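PDB 4XHC: alpha-L-rhamnosidase from Klebsiella oxytoca, which probably removes terminal alpha-L-rhamnose from rhamnosides by hydrolysis, as a family GH78 glycoside hydrolase. Local coordinates for residues A[250-255]-A[469-474]; A[302-307]-A[356-361]; A[463-468]-A[528-533]. All blocks are in the same frame, centred on the assembly; numbering follows the deposited sequence.

Contact 1 (A[250-255]-A[469-474]); sequences LRLQAL and RHHYIA
Where Leu252 of helix segment 250-255 faces His470 of helix segment 469-474, the two short axes approach to 12.8 Å and their N-to-C directions diverge by 55°, a spacing wide enough for side chains rather than backbones to make the junction. Leu252 and His470 run past one another from opposite sides. The branch point of the leucine stands over the face of the imidazole, CG of Leu252 lying 4.1 Å from the centroid of the His470 ring, a CH-pi contact. The two methyls spread across the same ring, with Leu252 CD1 4.0 Å from His470 NE2 and Leu252 CD2 4.0 Å from His470 CG. One turn on, Leu255 adds its CD1 at 4.3 Å from His470 CE1. ND1 of His470 is hydrogen-bonded to Thr533 OG1, which helps to fix the rotation of the ring that the leucines pack on.

His471 has its CG beside its own backbone N (chi1 -61°), which carries the imidazole out so that its NE2 edge meets Arg251. NH2 of Arg251 lies 2.9 Å from His471 NE2, near the imidazole plane, with guanidinium and ring planes 23° apart. The neighbouring His470 lays its CD2 over the centre of the His471 face. Arg251 and His471 also have polar partners outside the two segments: Arg251 NH1 forms a salt bridge with Asp310, and ND1 of His471 bonds to Tyr467 O one turn back.

The contact is buried inside the helical catalytic domain, joining helix 247-259 to helix 466-478. Helix 264-276 packs on the first through Leu250 and Ala254, while helices 430-438 and 482-498 flank the second.

Contact 2 (A[302-307]-A[356-361]); sequences FDYSLF and WVFIDW. With RAM (alpha-L-rhamnopyranose), chain C.
The rhamnose pocket takes one wall from this contact: Tyr304, Phe358 and Trp361 touch the bound sugar, and Asp303 ties the loop 356-361 to the start of helix 302-319. The tie is a carboxylate gripping two successive backbone amides. OD1 of Asp303 accepts from Phe358 N at 2.9 Å, the donor standing well above the carboxylate plane, and OD2 of Asp303 accepts from Ile359 N at 3.0 Å on its syn side, also tilted out of plane. With chi1 at 55°, the carboxylate swings between its own backbone N and carbonyl carbon to reach both amides. A nearly straight backbone bond, Phe302 N to Trp356 O at 2.8 Å, adds a third point. Beside it, the edge of the Trp356 indole is directed at the face of Phe302 in an edge-to-face pair with planes at 68°, and Leu306 takes the opposite face of that phenylalanine.

At the sugar, Tyr304 OH donates to rhamnose O4 at 2.6 Å, and Trp361 NE1 donates to rhamnose O2 at 3.2 Å. Between them Phe358 presents one ring face to the C6 methyl of rhamnose, its CD1 lying 3.9 Å from that carbon, while its CD2 approaches Tyr304 OH to 3.4 Å. The fixed amides of Phe358 and Ile359 thus probably help to hold this apolar surface in place.

Helix 368-389 packs against Asp303, Leu306 and Trp356, helix 322-340 backs Phe302, and helix 466-478 lies against Tyr304 and Phe307.

Contact 3 (A[463-468]-A[528-533]); sequences MNTPYL and HAWSCT. With RAM (alpha-L-rhamnopyranose), chain C.
Leading up to Trp530, which lays its indole against Tyr467, the segment 528-533 begins with His528. Its NE2 donates to rhamnose O3 at 3.1 Å, the oxygen lying in the plane of the imidazole, and its ND1 bonds to Ser525. A 3-10 turn through Ala529, closed by Ser531 N bonding to His528 O, brings in Trp530. Its CG lies between the backbone N and the carbonyl carbon (chi1 78°), which sets the indole between protein and sugar. On one face CB of Tyr467 rests 3.7 Å from the centroid of the six-membered ring, a CH-pi contact, and the Tyr467 ring follows as an offset stack, centroids 4.6 Å apart and planes at 27°. On the opposite face lie rhamnose O3 and CD2 of His528; O4 of the sugar approaches Trp530 CZ3 to 3.4 Å. Thr465 adds its CG2 at 4.2 Å from Trp530 CZ2, while its OG1 caps helix 466-478 by accepting from Leu468 N and also bonds to Asp360. Next, Ser531 sets its OG 3.3 Å from Pro466 CG, beside the first turn of that helix; the hydroxyl's hydrogen bond is to Trp505 O. Aromatic side chains lining a sugar site are common in glycoside hydrolases; here Trp530, backed by Tyr467, faces the rhamnose hydroxyls, consistent with a pocket at one end of the (alpha/alpha)6 barrel of six-hairpin glycosidases.

How the contacts relate
All three contacts lie in the six-hairpin glycosidase domain; contacts 1 and 3 both use helix 466-478, and contact 2 packs against it. Contacts 2 and 3, with centres 14 Å apart, both touch rhamnose and are joined by Asp360 OD1 to Thr465 OG1 at 2.7 Å and by Trp361 O to Asn464 ND2 at 2.8 Å. Glu506, Asp249 and Tyr518 also hydrogen-bond to the sugar. Contact 1 is farther from the sugar: the Leu252 side chain is about 9 Å from rhamnose, and its CD2 packs 3.6 Å from Tyr467 CD1 of contact 3, the ring that stacks on Trp530. Arg251 of contact 1 reaches Phe307 of contact 2 in a cation-pi contact.

Contact 1 (A[250-255]-A[469-474])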
loop_
_atom_site.group_PDB
_atom_site.type_symbol
_atom_site.label_atom_id
_atom_site.label_comp_id
_atom_site.label_asym_id
_atom_site.label_seq_id
_atom_site.Cartn_x
_atom_site.Cartn_y
_atom_site.Cartn_z
ATOM N N LEU A 250 15.809 -27.152 9.990
ATOM C CA LEU A 250 16.691 -27.755 8.988
ATOM C C LEU A 250 16.939 -29.235 9.252
ATOM O O LEU A 250 16.902 -30.045 8.330
ATOM C CB LEU A 250 18.035 -27.013 8.952
ATOM C CG LEU A 250 19.134 -27.589 8.055
ATOM C CD1 LEU A 250 18.654 -27.703 6.619
ATOM C CD2 LEU A 250 20.386 -26.734 8.124
ATOM N N ARG A 251 17.210 -29.584 10.503
ATOM C CA ARG A 251 17.525 -30.968 10.847
ATOM C C ARG A 251 16.435 -31.926 10.416
ATOM O O ARG A 251 16.718 -32.988 9.880
ATOM C CB ARG A 251 17.761 -31.125 12.346
ATOM C CG ARG A 251 18.187 -32.532 12.724
ATOM C CD ARG A 251 18.790 -32.612 14.116
ATOM N NE ARG A 251 17.753 -32.835 15.106
ATOM C CZ ARG A 251 17.503 -33.987 15.713
ATOM N NH1 ARG A 251 18.216 -35.079 15.487
ATOM N NH2 ARG A 251 16.529 -34.037 16.582
ATOM N N LEU A 252 15.190 -31.542 10.653
ATOM C CA LEU A 252 14.048 -32.383 10.304
ATOM C C LEU A 252 13.741 -32.323 8.814
ATOM O O LEU A 252 13.444 -33.346 8.194
ATOM C CB LEU A 252 12.822 -31.996 11.131
ATOM C CG LEU A 252 12.641 -32.792 12.428
ATOM C CD1 LEU A 252 13.938 -32.965 13.201
ATOM C CD2 LEU A 252 11.595 -32.128 13.300
ATOM N N GLN A 253 13.835 -31.134 8.238
ATOM C CA GLN A 253 13.588 -30.977 6.816
ATOM C C GLN A 253 14.551 -31.802 5.979
ATOM O O GLN A 253 14.154 -32.387 4.977
ATOM C CB GLN A 253 13.658 -29.505 6.411
ATOM C CG GLN A 253 12.537 -28.678 7.013
ATOM C CD GLN A 253 12.429 -27.290 6.416
ATOM O OE1 GLN A 253 12.433 -27.126 5.204
ATOM N NE2 GLN A 253 12.285 -26.288 7.273
ATOM N N ALA A 254 15.813 -31.859 6.394
ATOM C CA ALA A 254 16.815 -32.643 5.664
ATOM C C ALA A 254 16.469 -34.129 5.618
ATOM O O ALA A 254 16.725 -34.793 4.623
ATOM C CB ALA A 254 18.204 -32.432 6.256
ATOM N N LEU A 255 15.894 -34.652 6.694
ATOM C CA LEU A 255 15.491 -36.056 6.718
ATOM C C LEU A 255 14.416 -36.334 5.672
ATOM O O LEU A 255 14.471 -37.340 4.981
ATOM C CB LEU A 255 14.965 -36.460 8.106
ATOM C CG LEU A 255 15.963 -36.644 9.251
ATOM C CD1 LEU A 255 15.218 -37.023 10.528
ATOM C CD2 LEU A 255 17.021 -37.689 8.913
ATOM N N ARG A 469 6.642 -33.795 18.844
ATOM C CA ARG A 469 5.972 -35.064 18.592
ATOM C C ARG A 469 6.793 -35.954 17.685
ATOM O O ARG A 469 6.777 -37.167 17.838
ATOM C CB ARG A 469 4.614 -34.824 17.956
ATOM C CG ARG A 469 3.632 -34.157 18.898
ATOM C CD ARG A 469 2.579 -35.134 19.356
ATOM N NE ARG A 469 1.599 -34.493 20.222
ATOM C CZ ARG A 469 0.523 -35.110 20.698
ATOM N NH1 ARG A 469 0.304 -36.376 20.380
ATOM N NH2 ARG A 469 -0.338 -34.466 21.473
ATOM N N HIS A 470 7.501 -35.355 16.736
ATOM C CA HIS A 470 8.408 -36.113 15.884
ATOM C C HIS A 470 9.333 -36.982 16.716
ATOM O O HIS A 470 9.579 -38.140 16.385
ATOM C CB HIS A 470 9.255 -35.178 15.029
ATOM C CG HIS A 470 10.488 -35.823 14.482
ATOM N ND1 HIS A 470 10.485 -36.549 13.311
ATOM C CD2 HIS A 470 11.756 -35.863 14.950
ATOM C CE1 HIS A 470 11.701 -37.004 13.079
ATOM N NE2 HIS A 470 12.490 -36.601 14.059
ATOM N N HIS A 471 9.848 -36.409 17.794
ATOM C CA HIS A 471 10.806 -37.105 18.637
ATOM C C HIS A 471 10.153 -38.203 19.455
ATOM O O HIS A 471 10.756 -39.239 19.690
ATOM C CB HIS A 471 11.552 -36.101 19.515
ATOM C CG HIS A 471 12.334 -35.106 18.719
ATOM N ND1 HIS A 471 11.778 -33.934 18.255
ATOM C CD2 HIS A 471 13.607 -35.131 18.256
ATOM C CE1 HIS A 471 12.683 -33.267 17.563
ATOM N NE2 HIS A 471 13.796 -33.975 17.542
ATOM N N TYR A 472 8.914 -37.973 19.869
ATOM C CA TYR A 472 8.107 -38.995 20.522
ATOM C C TYR A 472 7.964 -40.217 19.615
ATOM O O TYR A 472 8.115 -41.360 20.059
ATOM C CB TYR A 472 6.744 -38.408 20.880
ATOM C CG TYR A 472 5.760 -39.372 21.486
ATOM C CD1 TYR A 472 6.126 -40.218 22.525
ATOM C CD2 TYR A 472 4.443 -39.408 21.041
ATOM C CE1 TYR A 472 5.214 -41.094 23.083
ATOM C CE2 TYR A 472 3.522 -40.278 21.599
ATOM C CZ TYR A 472 3.918 -41.119 22.616
ATOM O OH TYR A 472 3.001 -41.978 23.155
ATOM N N ILE A 473 7.700 -39.973 18.334
ATOM C CA ILE A 473 7.581 -41.061 17.351
ATOM C C ILE A 473 8.897 -41.813 17.212
ATOM O O ILE A 473 8.917 -43.045 17.177
ATOM C CB ILE A 473 7.146 -40.540 15.961
ATOM C CG1 ILE A 473 5.764 -39.877 16.040
ATOM C CG2 ILE A 473 7.121 -41.666 14.937
ATOM C CD1 ILE A 473 4.702 -40.727 16.709
ATOM N N ALA A 474 9.989 -41.065 17.116
ATOM C CA ALA A 474 11.310 -41.658 16.965
ATOM C C ALA A 474 11.647 -42.540 18.160
ATOM O O ALA A 474 12.218 -43.629 17.989
ATOM C CB ALA A 474 12.358 -40.574 16.800
#

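Contact 2 (A[302-307]-A[356-361])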
loop_
_atom_site.group_PDB
_atom_site.type_symbol
_atom_site.label_atom_id
_atom_site.label_comp_id
_atom_site.label_asym_id
_atom_site.label_seq_id
_atom_site.Cartn_x
_atom_site.Cartn_y
_atom_site.Cartn_z
ATOM N N PHE A 302 21.377 -23.578 22.866
ATOM C CA PHE A 302 22.169 -24.751 23.223
ATOM C C PHE A 302 21.882 -25.931 22.298
ATOM O O PHE A 302 22.814 -26.546 21.779
ATOM C CB PHE A 302 21.861 -25.113 24.670
ATOM C CG PHE A 302 22.661 -26.269 25.221
ATOM C CD1 PHE A 302 23.941 -26.075 25.735
ATOM C CD2 PHE A 302 22.098 -27.537 25.301
ATOM C CE1 PHE A 302 24.653 -27.127 26.288
ATOM C CE2 PHE A 302 22.809 -28.592 25.838
ATOM C CZ PHE A 302 24.088 -28.387 26.335
ATOM N N ASP A 303 20.602 -26.227 22.078
ATOM C CA ASP A 303 20.214 -27.419 21.314
ATOM C C ASP A 303 20.439 -27.262 19.816
ATOM O O ASP A 303 20.989 -28.159 19.173
ATOM C CB ASP A 303 18.771 -27.898 21.623
ATOM C CG ASP A 303 17.698 -26.819 21.436
ATOM O OD1 ASP A 303 17.999 -25.605 21.522
ATOM O OD2 ASP A 303 16.517 -27.201 21.264
ATOM N N TYR A 304 20.041 -26.118 19.270
ATOM C CA TYR A 304 20.225 -25.842 17.844
ATOM C C TYR A 304 21.698 -25.825 17.434
ATOM O O TYR A 304 22.045 -26.274 16.340
ATOM C CB TYR A 304 19.550 -24.519 17.464
ATOM C CG TYR A 304 18.052 -24.617 17.269
ATOM C CD1 TYR A 304 17.307 -25.604 17.906
ATOM C CD2 TYR A 304 17.379 -23.703 16.474
ATOM C CE1 TYR A 304 15.948 -25.696 17.728
ATOM C CE2 TYR A 304 16.011 -23.787 16.308
ATOM C CZ TYR A 304 15.307 -24.784 16.941
ATOM O OH TYR A 304 13.950 -24.897 16.785
ATOM N N SER A 305 22.563 -25.322 18.309
ATOM C CA SER A 305 24.004 -25.378 18.065
ATOM C C SER A 305 24.484 -26.826 17.950
ATOM O O SER A 305 25.134 -27.192 16.982
ATOM C CB SER A 305 24.781 -24.648 19.170
ATOM O OG SER A 305 26.120 -25.100 19.220
ATOM N N LEU A 306 24.139 -27.642 18.938
ATOM C CA LEU A 306 24.506 -29.055 18.922
ATOM C C LEU A 306 23.933 -29.817 17.729
ATOM O O LEU A 306 24.519 -30.802 17.295
ATOM C CB LEU A 306 24.058 -29.741 20.208
ATOM C CG LEU A 306 24.909 -29.425 21.430
ATOM C CD1 LEU A 306 24.134 -29.692 22.711
ATOM C CD2 LEU A 306 26.211 -30.218 21.402
ATOM N N PHE A 307 22.790 -29.372 17.206
ATOM C CA PHE A 307 22.164 -30.051 16.078
ATOM C C PHE A 307 22.970 -29.909 14.795
ATOM O O PHE A 307 22.784 -30.698 13.871
ATOM C CB PHE A 307 20.727 -29.567 15.836
ATOM C CG PHE A 307 19.728 -30.008 16.882
ATOM C CD1 PHE A 307 19.834 -31.232 17.520
ATOM C CD2 PHE A 307 18.643 -29.200 17.185
ATOM C CE1 PHE A 307 18.902 -31.617 18.470
ATOM C CE2 PHE A 307 17.700 -29.584 18.126
ATOM C CZ PHE A 307 17.832 -30.793 18.773
ATOM N N TRP A 356 17.803 -20.260 26.871
ATOM C CA TRP A 356 19.130 -20.756 26.512
ATOM C C TRP A 356 19.097 -22.013 25.652
ATOM O O TRP A 356 20.085 -22.346 25.006
ATOM C CB TRP A 356 19.962 -21.006 27.773
ATOM C CG TRP A 356 19.414 -22.048 28.728
ATOM C CD1 TRP A 356 18.483 -21.858 29.698
ATOM C CD2 TRP A 356 19.805 -23.423 28.809
ATOM N NE1 TRP A 356 18.246 -23.033 30.369
ATOM C CE2 TRP A 356 19.050 -24.010 29.848
ATOM C CE3 TRP A 356 20.726 -24.216 28.107
ATOM C CZ2 TRP A 356 19.184 -25.357 30.199
ATOM C CZ3 TRP A 356 20.855 -25.555 28.448
ATOM C CH2 TRP A 356 20.088 -26.112 29.489
ATOM N N VAL A 357 17.960 -22.699 25.655
ATOM C CA VAL A 357 17.735 -23.896 24.857
ATOM C C VAL A 357 16.252 -23.906 24.438
ATOM O O VAL A 357 15.397 -23.391 25.161
ATOM C CB VAL A 357 18.100 -25.154 25.661
ATOM C CG1 VAL A 357 17.258 -25.273 26.919
ATOM C CG2 VAL A 357 17.977 -26.410 24.809
ATOM N N PHE A 358 15.932 -24.467 23.272
ATOM C CA PHE A 358 14.549 -24.405 22.791
ATOM C C PHE A 358 13.642 -25.565 23.231
ATOM O O PHE A 358 12.737 -25.366 24.030
ATOM C CB PHE A 358 14.470 -24.249 21.271
ATOM C CG PHE A 358 13.066 -24.330 20.762
ATOM C CD1 PHE A 358 12.125 -23.397 21.169
ATOM C CD2 PHE A 358 12.664 -25.368 19.939
ATOM C CE1 PHE A 358 10.818 -23.476 20.737
ATOM C CE2 PHE A 358 11.346 -25.454 19.504
ATOM C CZ PHE A 358 10.425 -24.505 19.902
ATOM N N ILE A 359 13.864 -26.751 22.669
ATOM C CA ILE A 359 13.091 -27.967 22.997
ATOM C C ILE A 359 11.639 -27.990 22.511
ATOM O O ILE A 359 11.265 -28.907 21.785
ATOM C CB ILE A 359 13.103 -28.283 24.501
ATOM C CG1 ILE A 359 14.536 -28.235 25.063
ATOM C CG2 ILE A 359 12.457 -29.635 24.764
ATOM C CD1 ILE A 359 15.511 -29.213 24.445
ATOM N N ASP A 360 10.820 -27.025 22.923
ATOM C CA ASP A 360 9.404 -26.942 22.486
ATOM C C ASP A 360 8.863 -25.549 22.795
ATOM O O ASP A 360 9.476 -24.792 23.538
ATOM C CB ASP A 360 8.561 -28.006 23.207
ATOM C CG ASP A 360 7.133 -28.161 22.637
ATOM O OD1 ASP A 360 6.839 -27.661 21.528
ATOM O OD2 ASP A 360 6.292 -28.818 23.301
ATOM N N TRP A 361 7.738 -25.192 22.191
ATOM C CA TRP A 361 7.031 -23.946 22.538
ATOM C C TRP A 361 6.106 -24.177 23.734
ATOM O O TRP A 361 4.891 -24.351 23.587
ATOM C CB TRP A 361 6.248 -23.398 21.341
ATOM C CG TRP A 361 7.094 -22.593 20.429
ATOM C CD1 TRP A 361 7.368 -22.849 19.123
ATOM C CD2 TRP A 361 7.806 -21.401 20.765
ATOM N NE1 TRP A 361 8.205 -21.879 18.613
ATOM C CE2 TRP A 361 8.489 -20.978 19.603
ATOM C CE3 TRP A 361 7.930 -20.646 21.934
ATOM C CZ2 TRP A 361 9.289 -19.828 19.583
ATOM C CZ3 TRP A 361 8.725 -19.518 21.919
ATOM C CH2 TRP A 361 9.394 -19.115 20.752
HETATM C C1 RAM C . 10.098 -20.033 16.108
HETATM C C2 RAM C . 9.715 -20.919 14.939
HETATM C C3 RAM C . 10.907 -21.730 14.467
HETATM C C4 RAM C . 11.669 -22.249 15.674
HETATM C C5 RAM C . 12.294 -21.070 16.400
HETATM C C6 RAM C . 12.410 -21.278 17.889
HETATM O O1 RAM C . 9.503 -18.809 15.931
HETATM O O2 RAM C . 8.715 -21.804 15.416
HETATM O O3 RAM C . 10.484 -22.826 13.654
HETATM O O4 RAM C . 12.696 -23.134 15.268
HETATM O O5 RAM C . 11.511 -19.876 16.181
#

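Contact 3 (A[463-468]-A[528-533])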
loop_
_atom_site.group_PDB
_atom_site.type_symbol
_atom_site.label_atom_id
_atom_site.label_comp_id
_atom_site.label_asym_id
_atom_site.label_seq_id
_atom_site.Cartn_x
_atom_site.Cartn_y
_atom_site.Cartn_z
ATOM N N MET A 463 3.161 -31.779 25.249
ATOM C CA MET A 463 3.801 -31.374 24.005
ATOM C C MET A 463 2.902 -30.404 23.226
ATOM O O MET A 463 1.698 -30.636 23.112
ATOM C CB MET A 463 4.050 -32.600 23.132
ATOM C CG MET A 463 4.858 -33.709 23.797
ATOM S SD MET A 463 5.102 -35.132 22.712
ATOM C CE MET A 463 3.536 -35.971 22.949
ATOM N N ASN A 464 3.485 -29.336 22.687
ATOM C CA ASN A 464 2.714 -28.324 21.970
ATOM C C ASN A 464 2.968 -28.255 20.468
ATOM O O ASN A 464 2.274 -27.519 19.779
ATOM C CB ASN A 464 2.993 -26.941 22.554
ATOM C CG ASN A 464 2.201 -26.660 23.816
ATOM O OD1 ASN A 464 1.273 -27.388 24.178
ATOM N ND2 ASN A 464 2.576 -25.590 24.505
ATOM N N THR A 465 3.940 -28.995 19.946
ATOM C CA THR A 465 4.282 -28.876 18.528
ATOM C C THR A 465 4.500 -30.228 17.853
ATOM O O THR A 465 4.911 -31.190 18.495
ATOM C CB THR A 465 5.552 -28.027 18.329
ATOM O OG1 THR A 465 6.650 -28.625 19.030
ATOM C CG2 THR A 465 5.335 -26.623 18.848
ATOM N N PRO A 466 4.220 -30.313 16.548
ATOM C CA PRO A 466 4.611 -31.521 15.852
ATOM C C PRO A 466 6.134 -31.721 15.835
ATOM O O PRO A 466 6.599 -32.829 15.591
ATOM C CB PRO A 466 4.068 -31.304 14.440
ATOM C CG PRO A 466 2.989 -30.302 14.588
ATOM C CD PRO A 466 3.458 -29.405 15.680
ATOM N N TYR A 467 6.899 -30.661 16.083
ATOM C CA TYR A 467 8.358 -30.770 16.245
ATOM C C TYR A 467 8.724 -31.738 17.379
ATOM O O TYR A 467 9.518 -32.655 17.188
ATOM C CB TYR A 467 8.957 -29.382 16.521
ATOM C CG TYR A 467 10.438 -29.357 16.802
ATOM C CD1 TYR A 467 11.354 -29.541 15.786
ATOM C CD2 TYR A 467 10.919 -29.113 18.077
ATOM C CE1 TYR A 467 12.718 -29.512 16.020
ATOM C CE2 TYR A 467 12.279 -29.079 18.330
ATOM C CZ TYR A 467 13.183 -29.283 17.293
ATOM O OH TYR A 467 14.549 -29.247 17.521
ATOM N N LEU A 468 8.145 -31.526 18.556
ATOM C CA LEU A 468 8.426 -32.394 19.691
ATOM C C LEU A 468 7.788 -33.757 19.500
ATOM O O LEU A 468 8.330 -34.767 19.932
ATOM C CB LEU A 468 7.957 -31.775 21.004
ATOM C CG LEU A 468 8.311 -32.563 22.264
ATOM C CD1 LEU A 468 9.789 -32.903 22.286
ATOM C CD2 LEU A 468 7.944 -31.768 23.502
ATOM N N HIS A 528 4.494 -25.480 8.088
ATOM C CA HIS A 528 5.774 -25.467 8.788
ATOM C C HIS A 528 6.404 -26.822 8.612
ATOM O O HIS A 528 5.851 -27.828 9.047
ATOM C CB HIS A 528 5.574 -25.159 10.277
ATOM C CG HIS A 528 6.501 -24.114 10.809
ATOM N ND1 HIS A 528 6.393 -22.786 10.467
ATOM C CD2 HIS A 528 7.536 -24.195 11.674
ATOM C CE1 HIS A 528 7.329 -22.093 11.088
ATOM N NE2 HIS A 528 8.036 -22.924 11.828
ATOM N N ALA A 529 7.572 -26.841 7.983
ATOM C CA ALA A 529 8.177 -28.091 7.525
ATOM C C ALA A 529 8.762 -28.957 8.643
ATOM O O ALA A 529 9.048 -30.131 8.424
ATOM C CB ALA A 529 9.224 -27.810 6.456
ATOM N N TRP A 530 8.928 -28.400 9.836
ATOM C CA TRP A 530 9.329 -29.220 10.965
ATOM C C TRP A 530 8.190 -30.153 11.376
ATOM O O TRP A 530 8.379 -31.028 12.216
ATOM C CB TRP A 530 9.867 -28.366 12.135
ATOM C CG TRP A 530 8.887 -27.649 13.024
ATOM C CD1 TRP A 530 7.527 -27.705 12.988
ATOM C CD2 TRP A 530 9.217 -26.798 14.132
ATOM N NE1 TRP A 530 6.985 -26.920 13.986
ATOM C CE2 TRP A 530 8.005 -26.362 14.705
ATOM C CE3 TRP A 530 10.420 -26.366 14.695
ATOM C CZ2 TRP A 530 7.960 -25.514 15.803
ATOM C CZ3 TRP A 530 10.376 -25.522 15.783
ATOM C CH2 TRP A 530 9.153 -25.103 16.326
ATOM N N SER A 531 7.018 -29.972 10.763
ATOM C CA SER A 531 5.862 -30.840 11.005
ATOM C C SER A 531 5.580 -31.857 9.895
ATOM O O SER A 531 4.544 -32.509 9.929
ATOM C CB SER A 531 4.605 -29.993 11.193
ATOM O OG SER A 531 4.800 -29.014 12.193
ATOM N N CYS A 532 6.486 -32.014 8.934
ATOM C CA CYS A 532 6.234 -32.901 7.794
ATOM C C CYS A 532 7.012 -34.229 7.837
ATOM O O CYS A 532 7.133 -34.915 6.817
ATOM C CB CYS A 532 6.540 -32.167 6.484
ATOM S SG CYS A 532 8.300 -31.961 6.127
ATOM N N THR A 533 7.499 -34.612 9.012
ATOM C CA THR A 533 8.327 -35.808 9.130
ATOM C C THR A 533 7.593 -37.131 8.933
ATOM O O THR A 533 8.232 -38.135 8.619
ATOM C CB THR A 533 9.065 -35.855 10.471
ATOM O OG1 THR A 533 8.171 -35.492 11.525
ATOM C CG2 THR A 533 10.237 -34.903 10.453
HETATM C C1 RAM C . 10.098 -20.033 16.108
HETATM C C2 RAM C . 9.715 -20.919 14.939
HETATM C C3 RAM C . 10.907 -21.730 14.467
HETATM C C4 RAM C . 11.669 -22.249 15.674
HETATM C C5 RAM C . 12.294 -21.070 16.400
HETATM C C6 RAM C . 12.410 -21.278 17.889
HETATM O O1 RAM C . 9.503 -18.809 15.931
HETATM O O2 RAM C . 8.715 -21.804 15.416
HETATM O O3 RAM C . 10.484 -22.826 13.654
HETATM O O4 RAM C . 12.696 -23.134 15.268
HETATM O O5 RAM C . 11.511 -19.876 16.181
#